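DUF683-containing protein (Cyanothece, PDB 3CSX) is of unknown function, but is a metal-binding protein of the DUF683 family associated with nitrogen fixation in a cyanobacterium. Local coordinates at residues N28-A31 and G32-K35; M34-D37 and L38-L41; L52-T55 and A56-Y60; F63-L66 and D67-K71. All coordinates share one frame; numbering follows the deposited sequence.

Contact 1 of 4, residues N28-A31 and G32-K35; sequences NSKA and GQMK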
loop_
_atom_site.group_PDB
_atom_site.type_symbol
_atom_site.label_atom_id
_atom_site.label_comp_id
_atom_site.label_asym_id
_atom_site.label_seq_id
_atom_site.Cartn_x
_atom_site.Cartn_y
_atom_site.Cartn_z
ATOM N N ASN B 28 -8.220 6.329 -9.691
ATOM C CA ASN B 28 -7.069 6.613 -10.564
ATOM C C ASN B 28 -7.304 7.928 -11.300
ATOM O O ASN B 28 -6.381 8.719 -11.445
ATOM C CB ASN B 28 -6.775 5.427 -11.492
ATOM C CG ASN B 28 -5.469 5.571 -12.230
ATOM O OD1 ASN B 28 -5.463 5.794 -13.432
ATOM N ND2 ASN B 28 -4.357 5.459 -11.522
ATOM N N SER B 29 -8.567 8.201 -11.679
ATOM C CA SER B 29 -8.932 9.476 -12.304
ATOM C C SER B 29 -8.748 10.660 -11.389
ATOM O O SER B 29 -8.192 11.673 -11.819
ATOM C CB SER B 29 -10.373 9.447 -12.827
ATOM O OG SER B 29 -10.521 8.356 -13.699
ATOM N N LYS B 30 -9.180 10.516 -10.119
ATOM C CA LYS B 30 -9.087 11.573 -9.145
ATOM C C LYS B 30 -7.620 11.849 -8.832
ATOM O O LYS B 30 -7.213 12.993 -8.662
ATOM C CB LYS B 30 -9.792 11.183 -7.848
ATOM C CG LYS B 30 -11.338 11.253 -7.864
ATOM C CD LYS B 30 -11.845 12.615 -8.300
ATOM C CE LYS B 30 -11.886 13.608 -7.146
ATOM N NZ LYS B 30 -12.607 14.856 -7.537
ATOM N N ALA B 31 -6.841 10.778 -8.785
ATOM C CA ALA B 31 -5.397 10.882 -8.521
ATOM C C ALA B 31 -4.727 11.645 -9.638
ATOM O O ALA B 31 -3.940 12.546 -9.379
ATOM C CB ALA B 31 -4.783 9.512 -8.403
ATOM N N GLY B 32 -5.040 11.266 -10.880
ATOM C CA GLY B 32 -4.580 12.011 -12.055
ATOM C C GLY B 32 -4.860 13.495 -11.983
ATOM O O GLY B 32 -4.041 14.317 -12.435
ATOM N N GLN B 33 -6.020 13.862 -11.416
ATOM C CA GLN B 33 -6.373 15.265 -11.273
ATOM C C GLN B 33 -5.492 15.995 -10.323
ATOM O O GLN B 33 -5.114 17.114 -10.590
ATOM C CB GLN B 33 -7.819 15.455 -10.780
ATOM C CG GLN B 33 -8.814 15.311 -11.870
ATOM C CD GLN B 33 -10.159 14.910 -11.310
ATOM O OE1 GLN B 33 -10.528 15.336 -10.199
ATOM N NE2 GLN B 33 -10.865 14.061 -12.027
ATOM N N MET B 34 -5.171 15.364 -9.194
ATOM C CA MET B 34 -4.335 15.967 -8.224
ATOM C C MET B 34 -2.913 16.023 -8.758
ATOM O O MET B 34 -2.216 17.009 -8.510
ATOM C CB MET B 34 -4.412 15.233 -6.867
ATOM C CG MET B 34 -5.754 15.483 -6.114
ATOM S SD MET B 34 -5.978 17.223 -5.756
ATOM C CE MET B 34 -4.460 17.753 -4.940
ATOM N N LYS B 35 -2.498 14.978 -9.488
ATOM C CA LYS B 35 -1.174 15.001 -10.097
ATOM C C LYS B 35 -1.045 16.249 -10.959
ATOM O O LYS B 35 -0.096 17.016 -10.808
ATOM C CB LYS B 35 -0.980 13.761 -10.952
ATOM C CG LYS B 35 0.313 13.748 -11.809
ATOM C CD LYS B 35 0.374 12.405 -12.497
ATOM C CE LYS B 35 1.427 12.352 -13.614
ATOM N NZ LYS B 35 0.850 12.936 -14.873
#

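Contact 2 of 4, residues M34-D37 and L38-L41; sequences MKMD and LHDL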
loop_
_atom_site.group_PDB
_atom_site.type_symbol
_atom_site.label_atom_id
_atom_site.label_comp_id
_atom_site.label_asym_id
_atom_site.label_seq_id
_atom_site.Cartn_x
_atom_site.Cartn_y
_atom_site.Cartn_z
ATOM N N MET B 34 -5.171 15.364 -9.194
ATOM C CA MET B 34 -4.335 15.967 -8.224
ATOM C C MET B 34 -2.913 16.023 -8.758
ATOM O O MET B 34 -2.216 17.009 -8.510
ATOM C CB MET B 34 -4.412 15.233 -6.867
ATOM C CG MET B 34 -5.754 15.483 -6.114
ATOM S SD MET B 34 -5.978 17.223 -5.756
ATOM C CE MET B 34 -4.460 17.753 -4.940
ATOM N N LYS B 35 -2.498 14.978 -9.488
ATOM C CA LYS B 35 -1.174 15.001 -10.097
ATOM C C LYS B 35 -1.045 16.249 -10.959
ATOM O O LYS B 35 -0.096 17.016 -10.808
ATOM C CB LYS B 35 -0.980 13.761 -10.952
ATOM C CG LYS B 35 0.313 13.748 -11.809
ATOM C CD LYS B 35 0.374 12.405 -12.497
ATOM C CE LYS B 35 1.427 12.352 -13.614
ATOM N NZ LYS B 35 0.850 12.936 -14.873
ATOM N N MET B 36 -2.006 16.440 -11.874
ATOM C CA MET B 36 -1.942 17.593 -12.780
ATOM C C MET B 36 -1.975 18.921 -12.059
ATOM O O MET B 36 -1.256 19.815 -12.403
ATOM C CB MET B 36 -2.996 17.507 -13.884
ATOM C CG MET B 36 -2.753 18.569 -14.954
ATOM S SD MET B 36 -1.185 18.344 -15.856
ATOM C CE MET B 36 -1.649 16.972 -16.809
ATOM N N ASP B 37 -2.793 19.043 -11.015
ATOM C CA ASP B 37 -2.819 20.239 -10.249
ATOM C C ASP B 37 -1.520 20.516 -9.513
ATOM O O ASP B 37 -1.062 21.666 -9.422
ATOM C CB ASP B 37 -4.042 20.222 -9.319
ATOM C CG ASP B 37 -5.336 20.407 -10.092
ATOM O OD1 ASP B 37 -5.325 20.578 -11.366
ATOM O OD2 ASP B 37 -6.385 20.342 -9.450
ATOM N N LEU B 38 -0.896 19.469 -9.012
ATOM C CA LEU B 38 0.355 19.687 -8.338
ATOM C C LEU B 38 1.403 20.101 -9.374
ATOM O O LEU B 38 2.195 20.986 -9.126
ATOM C CB LEU B 38 0.792 18.433 -7.599
ATOM C CG LEU B 38 2.148 18.651 -6.909
ATOM C CD1 LEU B 38 2.173 19.866 -5.903
ATOM C CD2 LEU B 38 2.601 17.350 -6.250
ATOM N N HIS B 39 1.379 19.439 -10.515
ATOM C CA HIS B 39 2.312 19.799 -11.612
ATOM C C HIS B 39 2.165 21.264 -11.971
ATOM O O HIS B 39 3.137 22.009 -12.059
ATOM C CB HIS B 39 2.060 18.903 -12.810
ATOM C CG HIS B 39 2.663 19.435 -14.062
ATOM N ND1 HIS B 39 2.033 20.404 -14.830
ATOM C CD2 HIS B 39 3.845 19.171 -14.665
ATOM C CE1 HIS B 39 2.820 20.710 -15.859
ATOM N NE2 HIS B 39 3.922 19.979 -15.774
ATOM N N ASP B 40 0.919 21.691 -12.181
ATOM C CA ASP B 40 0.652 23.068 -12.554
ATOM C C ASP B 40 1.077 24.085 -11.502
ATOM O O ASP B 40 1.583 25.151 -11.843
ATOM C CB ASP B 40 -0.836 23.254 -12.931
ATOM C CG ASP B 40 -1.226 22.517 -14.207
ATOM O OD1 ASP B 40 -0.318 21.970 -14.907
ATOM O OD2 ASP B 40 -2.466 22.469 -14.496
ATOM N N LEU B 41 0.901 23.744 -10.219
ATOM C CA LEU B 41 1.439 24.532 -9.117
ATOM C C LEU B 41 2.967 24.705 -9.234
ATOM O O LEU B 41 3.491 25.822 -9.182
ATOM C CB LEU B 41 1.069 23.906 -7.749
ATOM C CG LEU B 41 1.546 24.670 -6.480
ATOM C CD1 LEU B 41 1.182 26.164 -6.527
ATOM C CD2 LEU B 41 0.910 24.017 -5.230
HETATM O O HOH W 1 -4.518 23.116 -12.877
#

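Contact 3 of 4, residues L52-T55 and A56-Y60; sequences LVET and AEKTY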
loop_
_atom_site.group_PDB
_atom_site.type_symbol
_atom_site.label_atom_id
_atom_site.label_comp_id
_atom_site.label_asym_id
_atom_site.label_seq_id
_atom_site.Cartn_x
_atom_site.Cartn_y
_atom_site.Cartn_z
ATOM N N LEU B 52 2.088 25.128 -1.516
ATOM C CA LEU B 52 2.804 23.857 -1.766
ATOM C C LEU B 52 2.510 22.700 -0.811
ATOM O O LEU B 52 2.168 21.613 -1.247
ATOM C CB LEU B 52 4.306 24.088 -1.811
ATOM C CG LEU B 52 4.777 24.857 -3.048
ATOM C CD1 LEU B 52 6.143 25.391 -2.815
ATOM C CD2 LEU B 52 4.761 23.984 -4.325
ATOM N N VAL B 53 2.647 22.926 0.492
ATOM C CA VAL B 53 2.564 21.794 1.419
ATOM C C VAL B 53 1.175 21.206 1.425
ATOM O O VAL B 53 1.014 19.997 1.349
ATOM C CB VAL B 53 3.046 22.153 2.850
ATOM C CG1 VAL B 53 2.873 20.950 3.808
ATOM C CG2 VAL B 53 4.485 22.599 2.814
ATOM N N GLU B 54 0.159 22.069 1.461
ATOM C CA GLU B 54 -1.219 21.623 1.439
ATOM C C GLU B 54 -1.546 20.802 0.210
ATOM O O GLU B 54 -2.131 19.717 0.296
ATOM C CB GLU B 54 -2.158 22.832 1.493
ATOM C CG GLU B 54 -3.544 22.477 1.909
ATOM C CD GLU B 54 -4.304 23.674 2.459
ATOM O OE1 GLU B 54 -4.274 24.754 1.831
ATOM O OE2 GLU B 54 -4.923 23.528 3.534
ATOM N N THR B 55 -1.156 21.333 -0.942
ATOM C CA THR B 55 -1.407 20.666 -2.196
ATOM C C THR B 55 -0.687 19.329 -2.267
ATOM O O THR B 55 -1.284 18.352 -2.661
ATOM C CB THR B 55 -1.067 21.576 -3.411
ATOM O OG1 THR B 55 -1.813 22.812 -3.327
ATOM C CG2 THR B 55 -1.400 20.884 -4.715
ATOM N N ALA B 56 0.593 19.289 -1.886
ATOM C CA ALA B 56 1.348 18.023 -1.814
ATOM C C ALA B 56 0.736 16.988 -0.850
ATOM O O ALA B 56 0.662 15.827 -1.150
ATOM C CB ALA B 56 2.780 18.302 -1.435
ATOM N N GLU B 57 0.282 17.436 0.317
ATOM C CA GLU B 57 -0.374 16.507 1.246
ATOM C C GLU B 57 -1.609 15.872 0.638
ATOM O O GLU B 57 -1.788 14.694 0.760
ATOM C CB GLU B 57 -0.691 17.194 2.595
ATOM C CG GLU B 57 -1.546 16.346 3.591
ATOM C CD GLU B 57 -0.868 15.064 4.031
ATOM O OE1 GLU B 57 0.378 15.007 4.022
ATOM O OE2 GLU B 57 -1.582 14.110 4.416
ATOM N N LYS B 58 -2.474 16.671 0.005
ATOM C CA LYS B 58 -3.713 16.205 -0.604
ATOM C C LYS B 58 -3.402 15.157 -1.690
ATOM O O LYS B 58 -4.017 14.080 -1.794
ATOM C CB LYS B 58 -4.367 17.462 -1.205
ATOM C CG LYS B 58 -5.869 17.451 -1.496
ATOM C CD LYS B 58 -6.363 18.940 -1.454
ATOM C CE LYS B 58 -5.604 19.837 -2.492
ATOM N NZ LYS B 58 -5.096 21.216 -2.074
ATOM N N THR B 59 -2.404 15.494 -2.501
ATOM C CA THR B 59 -1.941 14.619 -3.561
ATOM C C THR B 59 -1.393 13.315 -2.972
ATOM O O THR B 59 -1.717 12.222 -3.439
ATOM C CB THR B 59 -0.881 15.338 -4.404
ATOM O OG1 THR B 59 -1.459 16.526 -4.945
ATOM C CG2 THR B 59 -0.438 14.417 -5.575
ATOM N N TYR B 60 -0.583 13.434 -1.932
ATOM C CA TYR B 60 0.011 12.244 -1.303
ATOM C C TYR B 60 -1.067 11.278 -0.822
ATOM O O TYR B 60 -1.001 10.080 -1.066
ATOM C CB TYR B 60 0.922 12.651 -0.147
ATOM C CG TYR B 60 1.235 11.477 0.729
ATOM C CD1 TYR B 60 2.151 10.508 0.320
ATOM C CD2 TYR B 60 0.585 11.322 1.964
ATOM C CE1 TYR B 60 2.414 9.411 1.116
ATOM C CE2 TYR B 60 0.826 10.240 2.759
ATOM C CZ TYR B 60 1.760 9.289 2.342
ATOM O OH TYR B 60 2.007 8.187 3.144
#

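Contact 4 of 4, residues F63-L66 and D67-K71; sequences FREL and DQLKK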
loop_
_atom_site.group_PDB
_atom_site.type_symbol
_atom_site.label_atom_id
_atom_site.label_comp_id
_atom_site.label_asym_id
_atom_site.label_seq_id
_atom_site.Cartn_x
_atom_site.Cartn_y
_atom_site.Cartn_z
ATOM N N PHE B 63 -2.807 9.282 -3.634
ATOM C CA PHE B 63 -1.919 8.236 -4.179
ATOM C C PHE B 63 -1.636 7.133 -3.195
ATOM O O PHE B 63 -1.509 5.955 -3.582
ATOM C CB PHE B 63 -0.646 8.859 -4.764
ATOM C CG PHE B 63 -0.839 9.385 -6.164
ATOM C CD1 PHE B 63 -0.731 8.523 -7.263
ATOM C CD2 PHE B 63 -1.147 10.724 -6.392
ATOM C CE1 PHE B 63 -0.915 9.003 -8.565
ATOM C CE2 PHE B 63 -1.365 11.205 -7.696
ATOM C CZ PHE B 63 -1.234 10.352 -8.771
ATOM N N ARG B 64 -1.583 7.473 -1.904
ATOM C CA ARG B 64 -1.414 6.427 -0.890
ATOM C C ARG B 64 -2.616 5.526 -0.884
ATOM O O ARG B 64 -2.489 4.300 -0.832
ATOM C CB ARG B 64 -1.244 7.003 0.520
ATOM C CG ARG B 64 -1.038 5.870 1.548
ATOM C CD ARG B 64 -0.811 6.459 2.904
ATOM N NE ARG B 64 -0.658 5.454 3.969
ATOM C CZ ARG B 64 0.431 4.700 4.178
ATOM N NH1 ARG B 64 1.495 4.788 3.392
ATOM N NH2 ARG B 64 0.443 3.830 5.178
ATOM N N GLU B 65 -3.816 6.123 -0.907
ATOM C CA GLU B 65 -5.012 5.268 -0.919
ATOM C C GLU B 65 -5.043 4.395 -2.188
ATOM O O GLU B 65 -5.382 3.196 -2.174
ATOM C CB GLU B 65 -6.304 6.104 -0.793
ATOM C CG GLU B 65 -7.524 5.183 -0.550
ATOM C CD GLU B 65 -8.864 5.844 -0.886
ATOM O OE1 GLU B 65 -8.856 6.996 -1.350
ATOM O OE2 GLU B 65 -9.919 5.203 -0.662
ATOM N N LEU B 66 -4.738 5.009 -3.307
ATOM C CA LEU B 66 -4.715 4.280 -4.556
ATOM C C LEU B 66 -3.743 3.093 -4.514
ATOM O O LEU B 66 -4.056 2.001 -5.006
ATOM C CB LEU B 66 -4.362 5.229 -5.706
ATOM C CG LEU B 66 -4.431 4.630 -7.119
ATOM C CD1 LEU B 66 -5.809 4.089 -7.504
ATOM C CD2 LEU B 66 -3.960 5.750 -8.097
ATOM N N ASP B 67 -2.575 3.319 -3.940
ATOM C CA ASP B 67 -1.516 2.272 -3.872
ATOM C C ASP B 67 -2.006 1.141 -2.962
ATOM O O ASP B 67 -1.897 -0.016 -3.304
ATOM C CB ASP B 67 -0.253 2.907 -3.300
ATOM C CG ASP B 67 0.988 1.997 -3.376
ATOM O OD1 ASP B 67 1.106 1.160 -4.291
ATOM O OD2 ASP B 67 1.839 2.170 -2.492
ATOM N N GLN B 68 -2.606 1.483 -1.822
ATOM C CA GLN B 68 -3.191 0.442 -0.963
ATOM C C GLN B 68 -4.209 -0.408 -1.684
ATOM O O GLN B 68 -4.235 -1.625 -1.525
ATOM C CB GLN B 68 -3.854 1.032 0.309
ATOM C CG GLN B 68 -2.893 1.764 1.215
ATOM C CD GLN B 68 -2.130 0.857 2.186
ATOM O OE1 GLN B 68 -2.054 -0.338 1.994
ATOM N NE2 GLN B 68 -1.560 1.454 3.242
ATOM N N LEU B 69 -5.076 0.220 -2.481
ATOM C CA LEU B 69 -6.125 -0.541 -3.113
ATOM C C LEU B 69 -5.545 -1.420 -4.225
ATOM O O LEU B 69 -5.941 -2.574 -4.398
ATOM C CB LEU B 69 -7.212 0.393 -3.633
ATOM C CG LEU B 69 -8.048 1.099 -2.565
ATOM C CD1 LEU B 69 -8.950 2.111 -3.296
ATOM C CD2 LEU B 69 -8.861 0.080 -1.737
ATOM N N LYS B 70 -4.581 -0.870 -4.951
ATOM C CA LYS B 70 -3.935 -1.644 -6.004
ATOM C C LYS B 70 -3.228 -2.888 -5.472
ATOM O O LYS B 70 -3.384 -3.984 -6.016
ATOM C CB LYS B 70 -3.018 -0.746 -6.848
ATOM C CG LYS B 70 -3.828 0.045 -7.859
ATOM C CD LYS B 70 -2.958 0.956 -8.696
ATOM C CE LYS B 70 -3.800 1.916 -9.528
ATOM N NZ LYS B 70 -2.940 2.504 -10.607
ATOM N N LYS B 71 -2.477 -2.717 -4.394
ATOM C CA LYS B 71 -1.826 -3.834 -3.685
ATOM C C LYS B 71 -2.840 -4.846 -3.141
ATOM O O LYS B 71 -2.617 -6.043 -3.256
ATOM C CB LYS B 71 -0.950 -3.303 -2.552
ATOM C CG LYS B 71 0.303 -2.576 -3.075
ATOM C CD LYS B 71 1.041 -1.766 -1.996
ATOM C CE LYS B 71 2.544 -1.617 -2.348
ATOM N NZ LYS B 71 2.779 -1.391 -3.834
#

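Contact 1 of 4, residues N28-A31 and G32-K35
K30 and Q33 meet on the outer side of helix 14-44, one turn apart, in the first arm of the two-helix hairpin that makes up this Rop-like chain. The side-chain polar contact between them is weak: K30 NZ lies 3.4 Å from Q33 OE1. The lysine reaches that oxygen because it folds back at chi2 and chi3 (-54° and -84°), which also lays its CD 3.6 Å from the same OE1, so methylene as well as ammonium covers the amide oxygen. Q33, extended beyond CG, runs back over the preceding turn, and its NE2 comes to 3.6 Å from S29 O.

Backbone hydrogen bonds carry the rest. G32 N donates to N28 O at 2.9 Å with a nearly straight N-H...O angle of 168°, and M34 N follows on K30 O at 3.2 Å. Q33 N is shared less cleanly, bonding S29 O while making a weak second approach to K30 O.

Packing is directed to the other arm: the buried A31 touches I62 of helix 52-77, and M34 touches K58 and T59. The shortest of the backbone bonds here runs from K35 N to A31 O at 2.8 Å, its donor nearly along the C=O axis.

Contact 2 of 4, residues M34-D37 and L38-L41
M36 leaves the helix with CG anti to the backbone N (chi1 -170°) and then bends at chi2 and chi3, which carries its sulfur beside the imidazole of H39, whose own CG is likewise anti to N at chi1 164°. The two side chains run the same way, and M36 SD stands 4.6 Å from the centroid of the H39 ring. At 42° off the ring normal this Met-aromatic approach is oblique. D40 crosses the methionine, placing OD1 3.8 Å from M36 SD.

The imidazole is fixed by its neighbour: H39 ND1 donates to D40 OD1 at 2.8 Å, with the oxygen in the ring plane but met on its anti side. This His-carboxylate pair sits on an exposed face of helix 14-44, the first arm of the Rop-like helical hairpin; L38 and L41 touch T55 on helix 52-77.

The other oxygen of D40, OD2, takes a water. This water donates to D40 OD2 at 2.7 Å and to D37 OD1 at 3.1 Å, bridging two carboxylates whose oxygens OD1 of D37 and OD2 of D40 remain 4.6 Å apart, and it would be expected to ease their mutual repulsion. Beneath them the backbone bond from D40 N to M36 O is 2.9 Å long.

Contact 3 of 4, residues L52-T55 and A56-Y60
The flat group that matters between T55 and T59 is the peptide carbonyl of T55, which is approached from opposite faces of its plane by two donors of T59. T59 N comes from one face at 3.1 Å from T55 O, tilted 20° from the plane; T59 OG1 comes from the other at 2.9 Å from the same oxygen, standing 36° out of the plane and so not on a lone pair. The hydroxyl gets there because it lies beside its own backbone N (chi1 -59°), directed back along the helix. Two bonds from one residue thus grip a single oxygen, and the side-chain hydroxyl of a buried threonine is satisfied.

One turn earlier T55 OG1 likewise bonds a backbone oxygen, that of N51. K58 crosses T55 obliquely, with bends at chi3 and chi4 that bring NZ to 3.7 Å from T55 CA and 3.9 Å from T55 OG1. E54 OE1 and K58 NZ stay 5.3 Å apart, too far for a salt bridge, so any attraction is probably weak.

All this lies at the start of helix 52-77, the second arm of the Rop-like hairpin. These first turns lie against helix 14-44, where L52 rests on L41, while Y60 packs against D40 of the second subunit.

Contact 4 of 4, residues F63-L66 and D67-K71
R64 and Q68 sit one turn apart, joined through the backbone by Q68 N donating to R64 O at 3.0 Å and 170°, a nearly straight bond. The same i to i+4 pattern continues with K70 N on L66 O. Within D67-K71, K71 NZ forms a salt bridge with D67 OD1 at 3.1 Å, meeting that oxygen on its syn side, 24° out of the carboxylate plane.

Further out, the extended arginine lies alongside the glutamine, pointing the same way. Q68 NE2 stands over one face of the R64 guanidinium, offset toward its rim and 3.7 Å from R64 NH2, with the two planes almost perpendicular at 84°. No hydrogen bond joins these two donors; the amide nitrogen instead bonds OE1 of Q33 in the second subunit, and R64 makes a long, weak ion pair there with D40.

On the side facing helix 14-44 the packing is largely between aliphatic parts of side chains. L66 CD1 meets K70 CE at 3.6 Å where the two side chains cross, and both residues touch N28. E65 and L69 run alongside each other, the former packing on L27 and the latter on K23.

The chemistry thus differs between the two sides of this Rop-like arm: L66, L69, K70 and E65 turn to helix 14-44, whereas the second-subunit face mixes one firm hydrogen bond, one weak ion pair and the packing of D67, Q68 and K71 on M36 of that subunit.

How the contacts relate
Contacts 1 and 2 follow each other on helix 14-44, sharing M34 and K35, with centres 9 Å apart; contacts 3 and 4 follow on helix 52-77, about 17 Å between centres. Because the arms run antiparallel, contact 2 lies beside contact 3, while contact 1 touches both contact 3 and contact 4. M34 links the first two contacts to contact 3, its CE 3.2 Å from T59 OG1, while L41 CD2 lies 3.5 Å from T55 OG1. Contact 1 meets contact 4 where A31 O is 3.4 Å from F63 CE2. Contacts 2 and 4, with centres 19 Å apart, barely touch within the chain, yet across the dimer Q33, M36 and D40 of the second subunit face contact 4.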